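Local coordinates for RickCE (Rickettsia bellii, PDB 5HAM), which probably cleaves ubiquitin from modified proteins, acting as a bacterial effector protease of the CE clan, at residues A[6-11]-A[142-147]; A[60-65]-A[86-91]; A[120-125]-A[186-191]; A[163-168]-A[197-202]. All coordinates share one frame; numbering follows the deposited sequence.

Contact 1. Residues A[6-11]-A[142-147]; sequences DYWYTE and MGYGHW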
loop_
_atom_site.group_PDB
_atom_site.type_symbol
_atom_site.label_atom_id
_atom_site.label_comp_id
_atom_site.label_asym_id
_atom_site.label_seq_id
_atom_site.Cartn_x
_atom_site.Cartn_y
_atom_site.Cartn_z
ATOM N N ASP A 6 7.043 -2.146 13.835
ATOM C CA ASP A 6 6.903 -2.001 15.280
ATOM C C ASP A 6 5.575 -1.324 15.613
ATOM O O ASP A 6 4.545 -1.984 15.756
ATOM C CB ASP A 6 8.073 -1.190 15.828
ATOM C CG ASP A 6 9.345 -1.427 15.045
ATOM O OD1 ASP A 6 10.121 -0.454 14.888
ATOM O OD2 ASP A 6 9.554 -2.569 14.563
ATOM N N TYR A 7 5.599 -0.003 15.730
ATOM C CA TYR A 7 4.356 0.735 15.686
ATOM C C TYR A 7 3.639 0.450 14.359
ATOM O O TYR A 7 2.431 0.263 14.351
ATOM C CB TYR A 7 4.573 2.241 15.880
ATOM C CG TYR A 7 4.027 2.694 17.197
ATOM C CD1 TYR A 7 3.576 1.761 18.109
ATOM C CD2 TYR A 7 3.935 4.036 17.536
ATOM C CE1 TYR A 7 3.070 2.127 19.333
ATOM C CE2 TYR A 7 3.410 4.418 18.771
ATOM C CZ TYR A 7 2.982 3.442 19.661
ATOM O OH TYR A 7 2.467 3.739 20.893
ATOM N N TRP A 8 4.383 0.395 13.251
ATOM C CA TRP A 8 3.761 0.283 11.931
ATOM C C TRP A 8 3.143 -1.083 11.717
ATOM O O TRP A 8 3.816 -2.095 11.846
ATOM C CB TRP A 8 4.750 0.605 10.803
ATOM C CG TRP A 8 5.265 2.017 10.855
ATOM C CD1 TRP A 8 5.455 2.781 11.975
ATOM C CD2 TRP A 8 5.645 2.836 9.745
ATOM N NE1 TRP A 8 5.941 4.017 11.633
ATOM C CE2 TRP A 8 6.064 4.082 10.267
ATOM C CE3 TRP A 8 5.688 2.637 8.360
ATOM C CZ2 TRP A 8 6.509 5.126 9.452
ATOM C CZ3 TRP A 8 6.124 3.674 7.548
ATOM C CH2 TRP A 8 6.529 4.906 8.099
ATOM N N TYR A 9 1.852 -1.096 11.397
ATOM C CA TYR A 9 1.138 -2.334 11.107
ATOM C C TYR A 9 1.665 -2.956 9.830
ATOM O O TYR A 9 2.019 -2.253 8.886
ATOM C CB TYR A 9 -0.358 -2.084 10.887
ATOM C CG TYR A 9 -1.193 -1.849 12.110
ATOM C CD1 TYR A 9 -0.642 -1.345 13.273
ATOM C CD2 TYR A 9 -2.551 -2.126 12.095
ATOM C CE1 TYR A 9 -1.426 -1.125 14.395
ATOM C CE2 TYR A 9 -3.341 -1.918 13.210
ATOM C CZ TYR A 9 -2.778 -1.415 14.354
ATOM O OH TYR A 9 -3.562 -1.197 15.460
ATOM N N THR A 10 1.680 -4.277 9.786
ATOM C CA THR A 10 1.933 -4.962 8.535
ATOM C C THR A 10 0.610 -5.518 8.027
ATOM O O THR A 10 -0.392 -5.507 8.748
ATOM C CB THR A 10 2.892 -6.110 8.748
ATOM O OG1 THR A 10 2.195 -7.170 9.409
ATOM C CG2 THR A 10 4.035 -5.650 9.628
ATOM N N GLU A 11 0.613 -6.002 6.789
ATOM C CA GLU A 11 -0.583 -6.567 6.173
ATOM C C GLU A 11 -1.180 -7.686 7.026
ATOM O O GLU A 11 -2.387 -7.912 7.029
ATOM C CB GLU A 11 -0.244 -7.098 4.780
ATOM C CG GLU A 11 -1.433 -7.600 3.994
ATOM C CD GLU A 11 -1.036 -8.146 2.632
ATOM O OE1 GLU A 11 0.135 -7.943 2.224
ATOM O OE2 GLU A 11 -1.896 -8.775 1.971
ATOM N N MET A 142 -0.216 2.422 -0.371
ATOM C CA MET A 142 0.200 3.439 -1.338
ATOM C C MET A 142 1.692 3.649 -1.344
ATOM O O MET A 142 2.208 4.490 -2.081
ATOM C CB MET A 142 -0.454 4.784 -1.009
ATOM C CG MET A 142 -1.967 4.774 -0.960
ATOM S SD MET A 142 -2.704 4.530 -2.566
ATOM C CE MET A 142 -2.100 5.924 -3.451
ATOM N N GLY A 143 2.389 2.903 -0.509
ATOM C CA GLY A 143 3.829 3.025 -0.383
ATOM C C GLY A 143 4.136 2.335 0.921
ATOM O O GLY A 143 3.200 1.960 1.637
ATOM N N TYR A 144 5.417 2.158 1.232
ATOM C CA TYR A 144 5.813 1.409 2.421
ATOM C C TYR A 144 5.102 1.895 3.701
ATOM O O TYR A 144 5.328 3.009 4.180
ATOM C CB TYR A 144 7.346 1.384 2.608
ATOM C CG TYR A 144 7.758 0.461 3.740
ATOM C CD1 TYR A 144 7.981 -0.889 3.517
ATOM C CD2 TYR A 144 7.875 0.936 5.044
ATOM C CE1 TYR A 144 8.322 -1.736 4.552
ATOM C CE2 TYR A 144 8.229 0.101 6.075
ATOM C CZ TYR A 144 8.447 -1.230 5.828
ATOM O OH TYR A 144 8.789 -2.047 6.870
ATOM N N GLY A 145 4.212 1.057 4.223
ATOM C CA GLY A 145 3.504 1.353 5.453
ATOM C C GLY A 145 2.429 2.418 5.326
ATOM O O GLY A 145 1.759 2.748 6.306
ATOM N N HIS A 146 2.263 2.963 4.126
ATOM C CA HIS A 146 1.230 3.966 3.878
ATOM C C HIS A 146 -0.085 3.252 3.624
ATOM O O HIS A 146 -0.533 3.127 2.485
ATOM C CB HIS A 146 1.627 4.869 2.700
ATOM C CG HIS A 146 0.693 6.020 2.472
ATOM N ND1 HIS A 146 1.051 7.133 1.740
ATOM C CD2 HIS A 146 -0.589 6.226 2.863
ATOM C CE1 HIS A 146 0.033 7.975 1.696
ATOM N NE2 HIS A 146 -0.974 7.449 2.368
ATOM N N TRP A 147 -0.695 2.775 4.699
ATOM C CA TRP A 147 -1.876 1.930 4.583
ATOM C C TRP A 147 -3.116 2.776 4.459
ATOM O O TRP A 147 -3.251 3.777 5.162
ATOM C CB TRP A 147 -2.013 0.990 5.779
ATOM C CG TRP A 147 -1.068 -0.109 5.721
ATOM C CD1 TRP A 147 0.025 -0.287 6.505
ATOM C CD2 TRP A 147 -1.104 -1.201 4.813
ATOM N NE1 TRP A 147 0.680 -1.438 6.145
ATOM C CE2 TRP A 147 0.000 -2.027 5.105
ATOM C CE3 TRP A 147 -1.972 -1.587 3.783
ATOM C CZ2 TRP A 147 0.270 -3.193 4.412
ATOM C CZ3 TRP A 147 -1.709 -2.739 3.095
ATOM C CH2 TRP A 147 -0.592 -3.529 3.408
#
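W147 and W8 carry this contact, each indole touching backbone of the other segment. The W147 side chain leaves CB with CG anti to the carbonyl carbon (chi1 -75°), which sends the ring to the chain just ahead of helix 11-20. CD1 is the first atom to arrive, 3.7 Å from Y9 O. NE1 then donates to that same Y9 O, a weak, bent bond of 3.2 Å (130° at the hydrogen). On the six-membered ring CZ2 lies 3.7 Å from E11 N, and at the tip CH2 touches E11 CB at 3.8 Å, where the E11 chain crosses it at about a right angle before its OE2 goes on to A32 N. W147 follows a type II turn, G143 to H146, closed by H146 N to G143 O at 2.8 Å. The turn leads into strand 147-155 through the pair H146 and W147, and H146, bonded through NE2 to D167 OD2, is placed as the histidine of a CE-clan triad would be. G145 sits in this turn with positive phi, and W8 CE3 packs 3.9 Å from G145 CA. Beside it, W8 CZ3 brings its ring edge to Y144 O at 3.5 Å.

Contact 2. Residues A[60-65]-A[86-91]; sequences AEVQET and KKREEI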
loop_
_atom_site.group_PDB
_atom_site.type_symbol
_atom_site.label_atom_id
_atom_site.label_comp_id
_atom_site.label_asym_id
_atom_site.label_seq_id
_atom_site.Cartn_x
_atom_site.Cartn_y
_atom_site.Cartn_z
ATOM N N ALA A 60 31.047 5.890 -12.411
ATOM C CA ALA A 60 31.708 7.111 -11.979
ATOM C C ALA A 60 30.787 8.008 -11.159
ATOM O O ALA A 60 31.162 8.443 -10.072
ATOM C CB ALA A 60 32.264 7.875 -13.182
ATOM N N GLU A 61 29.585 8.285 -11.657
ATOM C CA GLU A 61 28.683 9.147 -10.903
ATOM C C GLU A 61 28.249 8.497 -9.578
ATOM O O GLU A 61 28.105 9.177 -8.556
ATOM C CB GLU A 61 27.485 9.597 -11.758
ATOM C CG GLU A 61 26.440 8.522 -12.044
ATOM C CD GLU A 61 25.484 8.880 -13.186
ATOM O OE1 GLU A 61 25.922 9.541 -14.157
ATOM O OE2 GLU A 61 24.295 8.489 -13.111
ATOM N N VAL A 62 28.077 7.175 -9.588
ATOM C CA VAL A 62 27.673 6.471 -8.380
ATOM C C VAL A 62 28.729 6.643 -7.300
ATOM O O VAL A 62 28.412 6.939 -6.148
ATOM C CB VAL A 62 27.457 4.961 -8.634
ATOM C CG1 VAL A 62 27.408 4.217 -7.333
ATOM C CG2 VAL A 62 26.179 4.737 -9.428
ATOM N N GLN A 63 29.984 6.479 -7.695
ATOM C CA GLN A 63 31.102 6.553 -6.771
ATOM C C GLN A 63 31.236 7.960 -6.181
ATOM O O GLN A 63 31.720 8.134 -5.053
ATOM C CB GLN A 63 32.393 6.131 -7.480
ATOM C CG GLN A 63 32.497 4.629 -7.679
ATOM C CD GLN A 63 33.680 4.204 -8.553
ATOM O OE1 GLN A 63 34.341 5.029 -9.195
ATOM N NE2 GLN A 63 33.946 2.903 -8.576
ATOM N N GLU A 64 30.794 8.954 -6.945
ATOM C CA GLU A 64 30.846 10.337 -6.503
ATOM C C GLU A 64 29.712 10.594 -5.520
ATOM O O GLU A 64 29.894 11.259 -4.508
ATOM C CB GLU A 64 30.758 11.295 -7.696
ATOM C CG GLU A 64 32.068 11.964 -8.038
ATOM C CD GLU A 64 32.564 12.876 -6.920
ATOM O OE1 GLU A 64 31.729 13.446 -6.174
ATOM O OE2 GLU A 64 33.799 13.013 -6.787
ATOM N N THR A 65 28.543 10.057 -5.837
ATOM C CA THR A 65 27.398 10.130 -4.959
ATOM C C THR A 65 27.731 9.593 -3.583
ATOM O O THR A 65 27.459 10.243 -2.572
ATOM C CB THR A 65 26.275 9.280 -5.498
ATOM O OG1 THR A 65 25.868 9.803 -6.761
ATOM C CG2 THR A 65 25.113 9.289 -4.539
ATOM N N LYS A 86 25.638 2.509 -2.591
ATOM C CA LYS A 86 26.497 1.347 -2.468
ATOM C C LYS A 86 25.904 0.141 -3.174
ATOM O O LYS A 86 26.620 -0.608 -3.844
ATOM C CB LYS A 86 26.782 1.054 -0.994
ATOM C CG LYS A 86 27.944 1.902 -0.476
ATOM C CD LYS A 86 28.023 2.020 1.019
ATOM C CE LYS A 86 29.382 2.607 1.405
ATOM N NZ LYS A 86 29.589 2.713 2.874
ATOM N N LYS A 87 24.592 -0.028 -3.060
ATOM C CA LYS A 87 23.943 -1.135 -3.740
ATOM C C LYS A 87 24.073 -0.987 -5.256
ATOM O O LYS A 87 24.316 -1.968 -5.974
ATOM C CB LYS A 87 22.472 -1.251 -3.355
ATOM C CG LYS A 87 21.771 -2.411 -4.059
ATOM C CD LYS A 87 20.251 -2.353 -3.908
ATOM C CE LYS A 87 19.575 -3.042 -5.068
ATOM N NZ LYS A 87 18.152 -2.602 -5.244
ATOM N N ARG A 88 23.915 0.246 -5.729
ATOM C CA ARG A 88 24.065 0.545 -7.144
ATOM C C ARG A 88 25.488 0.274 -7.613
ATOM O O ARG A 88 25.699 -0.245 -8.709
ATOM C CB ARG A 88 23.698 1.989 -7.418
ATOM C CG ARG A 88 22.209 2.229 -7.558
ATOM C CD ARG A 88 21.940 3.668 -7.991
ATOM N NE ARG A 88 22.210 3.920 -9.410
ATOM C CZ ARG A 88 22.758 5.042 -9.883
ATOM N NH1 ARG A 88 23.112 6.011 -9.051
ATOM N NH2 ARG A 88 22.949 5.201 -11.187
ATOM N N GLU A 89 26.466 0.619 -6.783
ATOM C CA GLU A 89 27.836 0.325 -7.137
ATOM C C GLU A 89 28.015 -1.186 -7.326
ATOM O O GLU A 89 28.694 -1.612 -8.248
ATOM C CB GLU A 89 28.814 0.865 -6.096
ATOM C CG GLU A 89 30.266 0.740 -6.532
ATOM C CD GLU A 89 31.259 1.211 -5.481
ATOM O OE1 GLU A 89 30.877 1.318 -4.290
ATOM O OE2 GLU A 89 32.431 1.461 -5.854
ATOM N N GLU A 90 27.387 -1.987 -6.468
ATOM C CA GLU A 90 27.526 -3.437 -6.550
ATOM C C GLU A 90 26.926 -3.952 -7.842
ATOM O O GLU A 90 27.490 -4.831 -8.497
ATOM C CB GLU A 90 26.848 -4.145 -5.373
ATOM C CG GLU A 90 27.433 -3.858 -4.005
ATOM C CD GLU A 90 28.832 -4.404 -3.800
ATOM O OE1 GLU A 90 29.399 -5.048 -4.714
ATOM O OE2 GLU A 90 29.376 -4.182 -2.697
ATOM N N ILE A 91 25.774 -3.406 -8.194
ATOM C CA ILE A 91 25.084 -3.810 -9.404
ATOM C C ILE A 91 25.927 -3.511 -10.633
ATOM O O ILE A 91 26.056 -4.347 -11.519
ATOM C CB ILE A 91 23.697 -3.143 -9.501
ATOM C CG1 ILE A 91 22.710 -3.889 -8.593
ATOM C CG2 ILE A 91 23.165 -3.175 -10.918
ATOM C CD1 ILE A 91 21.421 -3.126 -8.329
#
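A surface contact between two antiparallel helices, it joins V62 and Q63 of helix 52-69 to R88 and E89 of helix 75-93, its centre about 29 Å from the centre of the chain. V62 reaches over with both methyl groups. Its CG2 sits over one face of the R88 guanidinium, offset toward the rim and 3.3 Å from NH1, while CG1 packs 3.8 Å from E89 CB. The R88 chain bends at chi3 (76°), folding the planar group back across V62, and a salt bridge from NE to D47 OD2 should help fix its rotation. E61 approaches the edge of the same group, but OE2 stays 4.0 Å from R88 NH2, beyond salt-bridge distance, though the opposite charges probably still attract. The two helices follow each other as an antiparallel hairpin; the axes of the segments come within 9.2 Å at 154°, and the CA atoms of V62 and E89 are the nearest pair. On the far flank of V62, Q63 NE2 gives E89 OE2 a weak hydrogen bond of 3.4 Å, the amide and carboxylate planes turned 79° apart. That same carboxylate oxygen also faces K93 NZ in a long, weak ion pair.

Contact 3. Residues A[120-125]-A[186-191]; sequences ILNRAT and KTLGNL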
loop_
_atom_site.group_PDB
_atom_site.type_symbol
_atom_site.label_atom_id
_atom_site.label_comp_id
_atom_site.label_asym_id
_atom_site.label_seq_id
_atom_site.Cartn_x
_atom_site.Cartn_y
_atom_site.Cartn_z
ATOM N N ILE A 120 -7.176 -8.762 -7.530
ATOM C CA ILE A 120 -7.808 -8.489 -6.247
ATOM C C ILE A 120 -9.042 -7.609 -6.420
ATOM O O ILE A 120 -10.096 -7.877 -5.850
ATOM C CB ILE A 120 -6.808 -7.859 -5.289
ATOM C CG1 ILE A 120 -5.705 -8.878 -4.958
ATOM C CG2 ILE A 120 -7.505 -7.376 -4.037
ATOM C CD1 ILE A 120 -4.394 -8.249 -4.514
ATOM N N LEU A 121 -8.922 -6.573 -7.235
ATOM C CA LEU A 121 -10.072 -5.749 -7.547
ATOM C C LEU A 121 -11.181 -6.556 -8.207
ATOM O O LEU A 121 -12.358 -6.402 -7.875
ATOM C CB LEU A 121 -9.662 -4.629 -8.480
ATOM C CG LEU A 121 -9.849 -3.222 -7.933
ATOM C CD1 LEU A 121 -9.630 -2.204 -9.062
ATOM C CD2 LEU A 121 -11.234 -3.095 -7.277
ATOM N N ASN A 122 -10.811 -7.411 -9.154
ATOM C CA ASN A 122 -11.803 -8.267 -9.802
ATOM C C ASN A 122 -12.451 -9.304 -8.879
ATOM O O ASN A 122 -13.661 -9.524 -8.948
ATOM C CB ASN A 122 -11.221 -8.949 -11.038
ATOM C CG ASN A 122 -11.340 -8.089 -12.277
ATOM O OD1 ASN A 122 -12.335 -7.378 -12.453
ATOM N ND2 ASN A 122 -10.321 -8.133 -13.139
ATOM N N ARG A 123 -11.647 -9.938 -8.027
ATOM C CA ARG A 123 -12.163 -10.897 -7.060
ATOM C C ARG A 123 -13.141 -10.202 -6.107
ATOM O O ARG A 123 -14.205 -10.731 -5.806
ATOM C CB ARG A 123 -11.023 -11.557 -6.281
ATOM C CG ARG A 123 -11.485 -12.585 -5.250
ATOM C CD ARG A 123 -12.385 -13.651 -5.893
ATOM N NE ARG A 123 -12.899 -14.634 -4.939
ATOM C CZ ARG A 123 -13.813 -15.552 -5.238
ATOM N NH1 ARG A 123 -14.318 -15.610 -6.463
ATOM N NH2 ARG A 123 -14.229 -16.411 -4.316
ATOM N N ALA A 124 -12.783 -9.004 -5.664
ATOM C CA ALA A 124 -13.633 -8.232 -4.770
ATOM C C ALA A 124 -14.967 -7.967 -5.442
ATOM O O ALA A 124 -16.032 -8.105 -4.826
ATOM C CB ALA A 124 -12.947 -6.919 -4.363
ATOM N N THR A 125 -14.898 -7.627 -6.723
ATOM C CA THR A 125 -16.083 -7.369 -7.523
ATOM C C THR A 125 -16.913 -8.636 -7.727
ATOM O O THR A 125 -18.149 -8.598 -7.729
ATOM C CB THR A 125 -15.691 -6.770 -8.891
ATOM O OG1 THR A 125 -15.010 -5.520 -8.687
ATOM C CG2 THR A 125 -16.922 -6.538 -9.754
ATOM N N LYS A 186 -8.476 0.825 -15.184
ATOM C CA LYS A 186 -7.921 -0.263 -15.982
ATOM C C LYS A 186 -8.710 -1.546 -15.758
ATOM O O LYS A 186 -8.972 -2.289 -16.698
ATOM C CB LYS A 186 -6.446 -0.498 -15.653
ATOM C CG LYS A 186 -5.771 -1.562 -16.518
ATOM C CD LYS A 186 -4.272 -1.283 -16.665
ATOM C CE LYS A 186 -3.636 -2.063 -17.816
ATOM N NZ LYS A 186 -3.116 -3.407 -17.413
ATOM N N THR A 187 -9.105 -1.789 -14.512
ATOM C CA THR A 187 -9.742 -3.045 -14.141
ATOM C C THR A 187 -11.251 -3.068 -14.404
ATOM O O THR A 187 -11.796 -4.068 -14.879
ATOM C CB THR A 187 -9.502 -3.348 -12.642
ATOM O OG1 THR A 187 -8.094 -3.327 -12.365
ATOM C CG2 THR A 187 -10.072 -4.707 -12.266
ATOM N N LEU A 188 -11.918 -1.962 -14.091
ATOM C CA LEU A 188 -13.371 -1.944 -14.036
ATOM C C LEU A 188 -14.010 -0.902 -14.940
ATOM O O LEU A 188 -15.232 -0.784 -14.971
ATOM C CB LEU A 188 -13.833 -1.687 -12.606
ATOM C CG LEU A 188 -13.317 -2.683 -11.573
ATOM C CD1 LEU A 188 -13.651 -2.187 -10.187
ATOM C CD2 LEU A 188 -13.922 -4.058 -11.831
ATOM N N GLY A 189 -13.198 -0.150 -15.678
ATOM C CA GLY A 189 -13.724 0.902 -16.535
ATOM C C GLY A 189 -14.467 0.400 -17.761
ATOM O O GLY A 189 -14.877 1.182 -18.613
ATOM N N ASN A 190 -14.630 -0.913 -17.857
ATOM C CA ASN A 190 -15.312 -1.507 -18.992
ATOM C C ASN A 190 -16.671 -2.074 -18.613
ATOM O O ASN A 190 -17.387 -2.605 -19.462
ATOM C CB ASN A 190 -14.452 -2.589 -19.624
ATOM C CG ASN A 190 -14.368 -2.446 -21.123
ATOM O OD1 ASN A 190 -15.020 -3.177 -21.870
ATOM N ND2 ASN A 190 -13.579 -1.477 -21.577
ATOM N N LEU A 191 -17.012 -1.964 -17.333
ATOM C CA LEU A 191 -18.290 -2.432 -16.818
ATOM C C LEU A 191 -19.408 -1.671 -17.504
ATOM O O LEU A 191 -19.183 -0.563 -18.003
ATOM C CB LEU A 191 -18.366 -2.201 -15.305
ATOM C CG LEU A 191 -17.524 -3.072 -14.369
ATOM C CD1 LEU A 191 -17.772 -2.651 -12.938
ATOM C CD2 LEU A 191 -17.825 -4.553 -14.550
#
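T187 has OG1 beside the backbone N (chi1 -55°), which leaves CG2 anti to that N and aims the methyl group at helix 96-130; there L121 takes an unusual chi1 of -118° and spreads its two methyls along T187 and L188. The T187 methyl meets the end of N122 evenly, CG2 lying 3.5 Å from both OD1 and ND2, so the amide is used here for van der Waals contact. L121 CD1 reaches T187 CB at 3.8 Å, and its CD2 meets L188 CD1 at 3.9 Å. L188 in turn slides past T125 in the opposite direction, with CD2 3.6 Å from T125 OG1. That hydroxyl is satisfied within its own helix: it donates to L121 O at 2.9 Å, tilted 30° from the carbonyl plane, and T125 N bonds to the same oxygen from the other face. T187 OG1 likewise turns back on its own helix, to L183 O. No hydrogen bond links the two segments, and side-chain packing alone joins them. L188 is the last helical residue, and the type I turn from L188 to L191 follows it. Helix 175-188 is thus laid at its C-terminal end against the later part of helix 96-130, with K186 salt-bridged to E118 alongside; both segments also reach the sheet, where L121 touches I138 of strand 135-141, and T125 and L191 touch I161 of strand 160-166.

Contact 4. Residues A[163-168]-A[197-202]; sequences LTFNDS and IIDEQT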
loop_
_atom_site.group_PDB
_atom_site.type_symbol
_atom_site.label_atom_id
_atom_site.label_comp_id
_atom_site.label_asym_id
_atom_site.label_seq_id
_atom_site.Cartn_x
_atom_site.Cartn_y
_atom_site.Cartn_z
ATOM N N LEU A 163 -17.246 2.144 -4.906
ATOM C CA LEU A 163 -15.988 1.970 -4.175
ATOM C C LEU A 163 -15.742 3.145 -3.231
ATOM O O LEU A 163 -15.729 4.303 -3.655
ATOM C CB LEU A 163 -14.809 1.844 -5.142
ATOM C CG LEU A 163 -14.942 0.824 -6.281
ATOM C CD1 LEU A 163 -13.913 1.095 -7.349
ATOM C CD2 LEU A 163 -14.810 -0.602 -5.769
ATOM N N THR A 164 -15.541 2.839 -1.954
ATOM C CA THR A 164 -15.356 3.867 -0.946
ATOM C C THR A 164 -13.949 3.803 -0.379
ATOM O O THR A 164 -13.496 2.745 0.061
ATOM C CB THR A 164 -16.379 3.692 0.168
ATOM O OG1 THR A 164 -17.682 3.729 -0.408
ATOM C CG2 THR A 164 -16.261 4.793 1.200
ATOM N N PHE A 165 -13.261 4.942 -0.410
ATOM C CA PHE A 165 -11.857 5.034 -0.003
ATOM C C PHE A 165 -11.614 6.008 1.152
ATOM O O PHE A 165 -12.263 7.051 1.250
ATOM C CB PHE A 165 -11.024 5.469 -1.216
ATOM C CG PHE A 165 -9.566 5.691 -0.926
ATOM C CD1 PHE A 165 -8.665 4.627 -0.960
ATOM C CD2 PHE A 165 -9.085 6.971 -0.666
ATOM C CE1 PHE A 165 -7.309 4.834 -0.716
ATOM C CE2 PHE A 165 -7.732 7.189 -0.421
ATOM C CZ PHE A 165 -6.840 6.117 -0.448
ATOM N N ASN A 166 -10.666 5.684 2.022
ATOM C CA ASN A 166 -10.104 6.726 2.870
ATOM C C ASN A 166 -8.626 6.585 3.178
ATOM O O ASN A 166 -8.110 5.482 3.271
ATOM C CB ASN A 166 -10.880 6.904 4.160
ATOM C CG ASN A 166 -10.572 8.240 4.820
ATOM O OD1 ASN A 166 -10.843 9.301 4.249
ATOM N ND2 ASN A 166 -9.980 8.199 6.003
ATOM N N ASP A 167 -7.961 7.725 3.326
ATOM C CA ASP A 167 -6.554 7.783 3.725
ATOM C C ASP A 167 -6.515 8.577 5.022
ATOM O O ASP A 167 -6.818 9.767 5.032
ATOM C CB ASP A 167 -5.719 8.479 2.633
ATOM C CG ASP A 167 -4.195 8.472 2.912
ATOM O OD1 ASP A 167 -3.740 8.272 4.062
ATOM O OD2 ASP A 167 -3.434 8.689 1.950
ATOM N N SER A 168 -6.146 7.917 6.114
ATOM C CA SER A 168 -6.103 8.568 7.428
ATOM C C SER A 168 -5.134 9.754 7.520
ATOM O O SER A 168 -5.329 10.655 8.338
ATOM C CB SER A 168 -5.824 7.551 8.551
ATOM O OG SER A 168 -4.641 6.786 8.324
ATOM N N ILE A 197 -16.879 6.245 -7.443
ATOM C CA ILE A 197 -15.877 6.384 -6.408
ATOM C C ILE A 197 -16.273 7.435 -5.377
ATOM O O ILE A 197 -16.573 8.583 -5.709
ATOM C CB ILE A 197 -14.522 6.728 -7.023
ATOM C CG1 ILE A 197 -14.004 5.516 -7.798
ATOM C CG2 ILE A 197 -13.529 7.200 -5.950
ATOM C CD1 ILE A 197 -12.668 5.745 -8.432
ATOM N N ILE A 198 -16.303 7.015 -4.121
ATOM C CA ILE A 198 -16.539 7.928 -3.019
ATOM C C ILE A 198 -15.269 8.045 -2.188
ATOM O O ILE A 198 -14.810 7.069 -1.596
ATOM C CB ILE A 198 -17.695 7.447 -2.138
ATOM C CG1 ILE A 198 -18.998 7.409 -2.950
ATOM C CG2 ILE A 198 -17.842 8.358 -0.936
ATOM C CD1 ILE A 198 -20.089 6.571 -2.299
ATOM N N ASP A 199 -14.685 9.238 -2.182
ATOM C CA ASP A 199 -13.475 9.504 -1.416
ATOM C C ASP A 199 -13.859 10.244 -0.147
ATOM O O ASP A 199 -14.284 11.395 -0.208
ATOM C CB ASP A 199 -12.500 10.339 -2.250
ATOM C CG ASP A 199 -11.112 10.463 -1.614
ATOM O OD1 ASP A 199 -10.858 9.842 -0.556
ATOM O OD2 ASP A 199 -10.261 11.181 -2.191
ATOM N N GLU A 200 -13.709 9.577 0.995
ATOM C CA GLU A 200 -14.142 10.130 2.274
ATOM C C GLU A 200 -13.289 11.318 2.627
ATOM O O GLU A 200 -13.713 12.181 3.412
ATOM C CB GLU A 200 -14.036 9.091 3.391
ATOM C CG GLU A 200 -14.910 7.867 3.185
ATOM C CD GLU A 200 -16.374 8.136 3.491
ATOM O OE1 GLU A 200 -17.211 8.013 2.572
ATOM O OE2 GLU A 200 -16.692 8.471 4.651
ATOM N N GLN A 201 -12.103 11.347 2.012
ATOM C CA GLN A 201 -11.027 12.304 2.302
ATOM C C GLN A 201 -11.073 12.856 3.719
ATOM O O GLN A 201 -11.270 14.055 3.941
ATOM C CB GLN A 201 -10.925 13.431 1.253
ATOM C CG GLN A 201 -12.187 13.741 0.497
ATOM C CD GLN A 201 -11.977 14.824 -0.560
ATOM O OE1 GLN A 201 -10.952 15.504 -0.570
ATOM N NE2 GLN A 201 -12.942 14.983 -1.451
ATOM N N THR A 202 -10.924 11.971 4.690
ATOM C CA THR A 202 -11.030 12.412 6.066
ATOM C C THR A 202 -9.686 12.272 6.732
ATOM O O THR A 202 -9.249 11.161 7.029
ATOM C CB THR A 202 -12.049 11.591 6.828
ATOM O OG1 THR A 202 -13.285 11.624 6.119
ATOM C CG2 THR A 202 -12.239 12.145 8.240
HETATM O O HOH W 1 -9.007 9.807 1.495
#
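These are the two parallel strands of a beta-alpha-beta unit, L163 to F165 paired with I197 to D199, and past them the chain enters the probable active site. The strands are joined by nearly straight bonds: I198 N to L163 O at 2.8 Å, F165 N to I198 O at 2.9 Å, and E200 N to F165 O at 2.9 Å. Beyond the paired strands, the N166 side chain takes over. OD1 accepts from T202 N at 2.7 Å on an in-plane lone pair, and ND2 donates to T202 O at 3.2 Å, so the amide grips both backbone groups of one residue. D199, CG anti to the backbone N (chi1 -170°), lies beside F165 and puts OD1 at the ring edge, 3.4 Å from CD2; OD1 also accepts from Q201 N in an Asx turn, and OD2 from I173 N. Strand 147-155 flanks 160-166 on its other edge, helix 175-188 covers the face bearing L163, F165 and I197, and I222 of helix 211-223 touches T164 on the opposite face.

Overall arrangement
Contacts 1 and 4 meet at the probable catalytic centre, where H146, just ahead of strand 147-155, bonds D167, just past strand 160-166. Contacts 3 and 4 both involve the unit made of strand 160-166, helix 175-188 and strand 196-199: contact 4 pairs its strands by straight backbone and amide bonds, while contact 3 packs its helix onto helix 96-130 through methyl groups, without any bond between segments. Contact 3 is the buried one; contacts 1 and 4 are partly buried. Contact 2 lies apart on the surface, its centre about 41 Å from those of contacts 3 and 4, and there charged and amide groups flank V62, its one buried touching residue.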